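Local coordinates for protein prolyl-tRNA synthetase (Giardia lamblia ATCC 50803, PDB 3IAL) that probably joins L-proline to its cognate tRNA at the expense of ATP, by way of the prolyl-adenylate bound in this structure, at residues E66-Y69 with A70-G73; A126-S129 with M130-K133. One frame throughout, in Å; residues are numbered along the deposited sequence.

Contact 1. Residues E66-Y69 with A70-G73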
# COMPACT_ATOMS: atom_id res chain seq x y z
N GLU B 66 0.64 4.06 -8.52
CA GLU B 66 -0.76 3.72 -8.33
C GLU B 66 -1.65 4.88 -8.76
O GLU B 66 -2.59 4.70 -9.54
CB GLU B 66 -1.02 3.33 -6.87
CG GLU B 66 -0.40 1.98 -6.49
CD GLU B 66 -0.22 1.79 -4.98
OE1 GLU B 66 -0.60 2.69 -4.21
OE2 GLU B 66 0.30 0.73 -4.57
N GLU B 67 -1.32 6.07 -8.25
CA GLU B 67 -2.04 7.30 -8.57
C GLU B 67 -2.07 7.61 -10.07
O GLU B 67 -3.12 8.01 -10.60
CB GLU B 67 -1.39 8.48 -7.84
CG GLU B 67 -1.63 8.53 -6.35
CD GLU B 67 -0.75 9.56 -5.64
OE1 GLU B 67 -0.01 10.31 -6.33
OE2 GLU B 67 -0.80 9.63 -4.38
N GLU B 68 -0.93 7.45 -10.74
CA GLU B 68 -0.82 7.73 -12.19
C GLU B 68 -1.54 6.68 -13.03
O GLU B 68 -2.15 7.00 -14.05
CB GLU B 68 0.65 7.80 -12.60
CG GLU B 68 1.42 8.98 -12.03
CD GLU B 68 0.81 10.32 -12.42
OE1 GLU B 68 0.64 10.56 -13.63
OE2 GLU B 68 0.48 11.10 -11.50
N TYR B 69 -1.47 5.42 -12.60
CA TYR B 69 -2.22 4.35 -13.24
C TYR B 69 -3.73 4.62 -13.12
O TYR B 69 -4.44 4.47 -14.10
CB TYR B 69 -1.85 2.98 -12.66
CG TYR B 69 -0.59 2.32 -13.25
CD1 TYR B 69 -0.04 2.74 -14.46
CD2 TYR B 69 0.01 1.26 -12.60
CE1 TYR B 69 1.10 2.12 -14.98
CE2 TYR B 69 1.14 0.65 -13.11
CZ TYR B 69 1.68 1.08 -14.30
OH TYR B 69 2.80 0.46 -14.80
N ALA B 70 -4.19 5.04 -11.95
CA ALA B 70 -5.61 5.39 -11.76
C ALA B 70 -6.08 6.45 -12.77
O ALA B 70 -7.18 6.34 -13.29
CB ALA B 70 -5.87 5.87 -10.33
N LYS B 71 -5.25 7.45 -13.04
CA LYS B 71 -5.62 8.54 -13.95
C LYS B 71 -5.79 8.07 -15.39
O LYS B 71 -6.53 8.68 -16.15
CB LYS B 71 -4.57 9.66 -13.94
CG LYS B 71 -4.53 10.50 -12.67
CD LYS B 71 -3.46 11.58 -12.82
CE LYS B 71 -3.01 12.16 -11.50
NZ LYS B 71 -1.81 13.01 -11.68
N VAL B 72 -5.08 7.00 -15.78
CA VAL B 72 -5.22 6.46 -17.13
C VAL B 72 -6.08 5.18 -17.14
O VAL B 72 -5.96 4.35 -18.04
CB VAL B 72 -3.83 6.26 -17.83
CG1 VAL B 72 -3.13 7.60 -18.02
CG2 VAL B 72 -2.93 5.29 -17.07
N GLY B 73 -6.96 5.04 -16.14
CA GLY B 73 -7.99 3.99 -16.12
C GLY B 73 -7.50 2.57 -15.81
O GLY B 73 -8.13 1.61 -16.22

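Contact 2. Residues A126-S129 with M130-K133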
# COMPACT_ATOMS: atom_id res chain seq x y z
N ALA B 126 -1.73 -16.56 -12.85
CA ALA B 126 -2.83 -16.39 -11.90
C ALA B 126 -3.84 -15.37 -12.42
O ALA B 126 -5.04 -15.62 -12.40
CB ALA B 126 -2.29 -15.98 -10.53
N ILE B 127 -3.35 -14.23 -12.89
CA ILE B 127 -4.23 -13.17 -13.35
C ILE B 127 -5.00 -13.55 -14.62
O ILE B 127 -6.19 -13.27 -14.72
CB ILE B 127 -3.47 -11.84 -13.56
CG1 ILE B 127 -3.06 -11.27 -12.20
CG2 ILE B 127 -4.34 -10.83 -14.32
CD1 ILE B 127 -1.98 -10.23 -12.26
N TYR B 128 -4.33 -14.19 -15.58
CA TYR B 128 -4.98 -14.52 -16.85
C TYR B 128 -5.97 -15.70 -16.69
O TYR B 128 -6.96 -15.77 -17.41
CB TYR B 128 -3.96 -14.75 -17.97
CG TYR B 128 -2.96 -13.61 -18.11
CD1 TYR B 128 -3.27 -12.31 -17.66
CD2 TYR B 128 -1.70 -13.81 -18.68
CE1 TYR B 128 -2.35 -11.27 -17.77
CE2 TYR B 128 -0.78 -12.78 -18.80
CZ TYR B 128 -1.11 -11.51 -18.34
OH TYR B 128 -0.22 -10.47 -18.44
N SER B 129 -5.73 -16.58 -15.72
CA SER B 129 -6.74 -17.58 -15.34
C SER B 129 -8.02 -16.89 -14.87
O SER B 129 -9.11 -17.37 -15.15
CB SER B 129 -6.21 -18.51 -14.24
OG SER B 129 -5.08 -19.24 -14.68
N MET B 130 -7.89 -15.76 -14.16
CA MET B 130 -9.07 -14.98 -13.77
C MET B 130 -9.64 -14.13 -14.91
O MET B 130 -10.85 -13.99 -15.02
CB MET B 130 -8.80 -14.13 -12.53
CG MET B 130 -8.41 -14.97 -11.30
SD MET B 130 -9.63 -16.23 -10.80
CE MET B 130 -11.04 -15.17 -10.43
N PHE B 131 -8.78 -13.56 -15.76
CA PHE B 131 -9.27 -12.84 -16.96
C PHE B 131 -10.20 -13.72 -17.81
O PHE B 131 -11.17 -13.23 -18.40
CB PHE B 131 -8.11 -12.35 -17.83
CG PHE B 131 -7.42 -11.10 -17.33
CD1 PHE B 131 -7.63 -10.61 -16.03
CD2 PHE B 131 -6.54 -10.41 -18.16
CE1 PHE B 131 -6.98 -9.45 -15.59
CE2 PHE B 131 -5.89 -9.26 -17.72
CZ PHE B 131 -6.12 -8.77 -16.44
N SER B 132 -9.89 -15.01 -17.86
CA SER B 132 -10.70 -16.00 -18.58
C SER B 132 -12.15 -16.00 -18.10
O SER B 132 -13.07 -16.24 -18.89
CB SER B 132 -10.11 -17.40 -18.39
OG SER B 132 -10.69 -18.32 -19.31
N LYS B 133 -12.35 -15.76 -16.81
CA LYS B 133 -13.68 -15.68 -16.22
C LYS B 133 -14.30 -14.29 -16.36
O LYS B 133 -15.49 -14.16 -16.64
CB LYS B 133 -13.62 -16.09 -14.75
CG LYS B 133 -13.01 -17.48 -14.51
CD LYS B 133 -12.96 -17.82 -13.03
CE LYS B 133 -12.31 -19.18 -12.80
NZ LYS B 133 -10.90 -19.18 -13.27

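Contact 1. Residues E66-Y69 with A70-G73
Ala-70 N donates to Glu-66 O near the end of helix 52-71, at 2.9 Å with an N-H...O angle of 160°, and the next bond is longer, Lys-71 N lying 3.3 Å from Glu-67 O. Val-72 N is held only weakly, split between Glu-68 O and Tyr-69 O. The helix closes in a Schellman motif: Ile-74 N turns back to Tyr-69 O and Gly-73 N bonds Ala-70 O at 3.1 Å, with Gly-73, at positive phi, as the C-prime residue.

Within this last turn Glu-68 and Lys-71 run side by side, pointing the same way. The glutamate chain folds at chi2 (-59°), which brings its carboxylate back alongside the straight lysine chain. Lys-71 NZ meets Glu-68 OE2 at 3.0 Å, on the syn side and 24° out of the carboxylate plane, in a salt bridge made through that one oxygen; OE1 stays 4.0 Å from NZ. Val-72 lays CG2 against the carbonyls at the helix end, 3.4 Å from Tyr-69 O.

Glu-66 leaves the helix on a different side, its OE2 hydrogen-bonded to Thr-148 and its OE1 in a salt bridge with Arg-63 of the second subunit, which ties this helix to the dimer partner. Tyr-69 turns inward to meet the His-146 ring and rests on Asn-171 and Ala-173 of strand 167-177, while Glu-68 and Tyr-69 both touch Val-193, so the turn packs on both that strand and helix 180-201.

Contact 2. Residues A126-S129 with M130-K133
Met-130, one turn on from Ala-126 in helix 124-134, makes a weak backbone bond, its N 3.4 Å from Ala-126 O. CG stays near that same carbonyl, and bends at chi2 and chi3 turn the thioether end away.

Phe-131 carries most of the side-chain contact. Its N-H donates to Ile-127 O at 2.8 Å, in the carbonyl plane, and its ring travels beside Ile-127 in the same direction. Ile-127 CG2 lies over one face of the ring in a CH-pi contact, 3.6 Å from the centroid and displaced toward the rim; the methyl reaches that face because it stands opposite the backbone N of Ile-127. CG2 comes within 3.2 Å of Phe-131 CE1, a tight fit. The ring of Tyr-128 also runs alongside, its plane at 45° to that of Phe-131, with Tyr-128 CD1 3.8 Å from Phe-131 CD2.

Ser-132 N continues the helix to Tyr-128 O at 3.1 Å, and its OG, turned off the helix, bonds the carbonyls of Phe-252 and Asp-253. Lys-133 then doubles back: a bend at chi4 (62°) swings NZ to Ser-129 O for a weak bond of 3.2 Å.

The aromatic side of the helix lies on the antiparallel sheet of the class II core. Tyr-128 and Phe-131 share Leu-268 on strand 263-274, and on strand 167-177 Tyr-128 OH is bonded to His-174 while Phe-131 touches Cys-176. Elsewhere around the helix, Ala-126, Met-130 and Lys-133 pack against Tyr-42, Asp-39 and Arg-41 of the second subunit.

Overall arrangement
Contact 1 comes first along the chain, at the C-terminal end of helix 52-71; contact 2 follows within helix 124-134. Their centres are 22 Å apart and their nearest atoms about 11 Å, so the two do not touch. What they share is strand 167-177 of the class II synthetase core, which receives side chains from both helices, Tyr-69 in one case and Tyr-128 with Phe-131 in the other. The bound prolyl-adenylate lies near both, about 8 Å from the side chain of Tyr-69 and about 6 Å from that of Tyr-128. Each helix also meets the second subunit, so both connect the surroundings of the active site with the dimer interface.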